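Side-chain contact in exotoxin A (Pseudomonas aeruginosa, PDB 1IKP), which probably transfers ADP-ribose from NAD to a protein of the host cell, after binding and entering that cell through its other domains: residues Ala143-Ala146 / Arg147-Phe151. The protein carries 2 engineered substitutions. Residues are numbered along the deposited sequence; the frame is centred on the assembly and turned at random.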
loop_
_atom_site.group_PDB
_atom_site.type_symbol
_atom_site.label_atom_id
_atom_site.label_comp_id
_atom_site.label_asym_id
_atom_site.label_seq_id
_atom_site.Cartn_x
_atom_site.Cartn_y
_atom_site.Cartn_z
ATOM N N ALA A 143 15.282 -7.835 18.915
ATOM C CA ALA A 143 16.662 -7.767 19.355
ATOM C C ALA A 143 17.196 -9.187 19.544
ATOM O O ALA A 143 18.337 -9.493 19.189
ATOM C CB ALA A 143 16.754 -6.983 20.661
ATOM N N LYS A 144 16.369 -10.068 20.097
ATOM C CA LYS A 144 16.802 -11.443 20.310
ATOM C C LYS A 144 16.996 -12.177 18.987
ATOM O O LYS A 144 17.944 -12.938 18.822
ATOM C CB LYS A 144 15.788 -12.200 21.167
ATOM C CG LYS A 144 16.261 -13.587 21.562
ATOM C CD LYS A 144 15.244 -14.310 22.431
ATOM C CE LYS A 144 15.844 -15.572 23.036
ATOM N NZ LYS A 144 16.389 -16.504 21.989
ATOM N N LEU A 145 16.091 -11.952 18.044
ATOM C CA LEU A 145 16.213 -12.598 16.743
ATOM C C LEU A 145 17.455 -12.132 15.991
ATOM O O LEU A 145 17.999 -12.887 15.176
ATOM C CB LEU A 145 14.964 -12.331 15.901
ATOM C CG LEU A 145 13.692 -12.972 16.459
ATOM C CD1 LEU A 145 12.509 -12.508 15.653
ATOM C CD2 LEU A 145 13.800 -14.493 16.404
ATOM N N ALA A 146 17.918 -10.912 16.274
ATOM C CA ALA A 146 19.095 -10.341 15.602
ATOM C C ALA A 146 20.415 -10.617 16.315
ATOM O O ALA A 146 21.467 -10.108 15.889
ATOM C CB ALA A 146 18.921 -8.839 15.436
ATOM N N ARG A 147 20.375 -11.394 17.394
ATOM C CA ARG A 147 21.606 -11.687 18.118
ATOM C C ARG A 147 21.759 -13.143 18.535
ATOM O O ARG A 147 22.812 -13.745 18.310
ATOM C CB ARG A 147 21.728 -10.783 19.347
ATOM C CG ARG A 147 20.632 -10.954 20.375
ATOM C CD ARG A 147 20.788 -9.939 21.489
ATOM N NE ARG A 147 20.797 -8.576 20.966
ATOM C CZ ARG A 147 20.896 -7.485 21.720
ATOM N NH1 ARG A 147 20.994 -7.593 23.038
ATOM N NH2 ARG A 147 20.896 -6.286 21.153
ATOM N N ASP A 148 20.718 -13.715 19.130
ATOM C CA ASP A 148 20.796 -15.092 19.587
ATOM C C ASP A 148 19.446 -15.781 19.574
ATOM O O ASP A 148 18.581 -15.484 20.394
ATOM C CB ASP A 148 21.390 -15.131 21.000
ATOM C CG ASP A 148 21.468 -16.538 21.569
ATOM O OD1 ASP A 148 21.958 -17.448 20.867
ATOM O OD2 ASP A 148 21.051 -16.728 22.731
ATOM N N ALA A 149 19.274 -16.680 18.612
ATOM C CA ALA A 149 18.046 -17.464 18.474
ATOM C C ALA A 149 18.438 -18.835 17.932
ATOM O O ALA A 149 19.514 -18.992 17.354
ATOM C CB ALA A 149 17.063 -16.766 17.520
ATOM N N THR A 150 17.561 -19.818 18.089
ATOM C CA THR A 150 17.874 -21.157 17.631
ATOM C C THR A 150 16.996 -21.589 16.470
ATOM O O THR A 150 15.785 -21.348 16.462
ATOM C CB THR A 150 17.690 -22.157 18.774
ATOM O OG1 THR A 150 18.564 -21.797 19.845
ATOM C CG2 THR A 150 18.015 -23.577 18.309
ATOM N N PHE A 151 17.628 -22.221 15.478
ATOM C CA PHE A 151 16.912 -22.734 14.320
ATOM C C PHE A 151 16.662 -24.238 14.561
ATOM O O PHE A 151 17.611 -25.011 14.760
ATOM C CB PHE A 151 17.767 -22.507 13.062
ATOM C CG PHE A 151 17.151 -23.005 11.785
ATOM C CD1 PHE A 151 17.760 -24.028 11.071
ATOM C CD2 PHE A 151 15.997 -22.428 11.267
ATOM C CE1 PHE A 151 17.226 -24.474 9.849
ATOM C CE2 PHE A 151 15.457 -22.871 10.044
ATOM C CZ PHE A 151 16.083 -23.896 9.345
#
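Lys144 meets Asp148 twice, once through its backbone and once through its side chain. Its carbonyl O accepts Asp148 N at 2.9 Å. Arg147 N bonds to the same Lys144 O at 3.2 Å, but from above the carbonyl plane. One carbonyl thus takes two successive amides, and the Asp148 bond is the better directed. The lysine chain sets off with CG anti to the backbone N and bends only at chi4 (-56°). NZ then donates a hydrogen bond to Asp148 O at 2.9 Å, tilted 19° from the carbonyl plane. NZ also forms a salt bridge with Asp61, so two acceptors fix the ammonium group.

Arg147 folds back along the last helical turn. Chi1 (62°) sets CG between the backbone N and the carbonyl carbon. There CG presses on Ala143 O, a short carbon-oxygen contact of 3.0 Å. Ala143 CB sits over one guanidinium face, offset toward the rim. NH2 is held by a salt bridge to Asp36. On the buried side, Leu145 CD2 packs on Ala149 CB at 4.1 Å, and both side chains touch Ile60.

The contact forms the tight connection from helix 139-145 to strand 148-155 in the receptor-binding region. That strand lies between strands 24-29 and 56-60 of an antiparallel sheet, while Ala146 packs on Leu43 of strand 40-49.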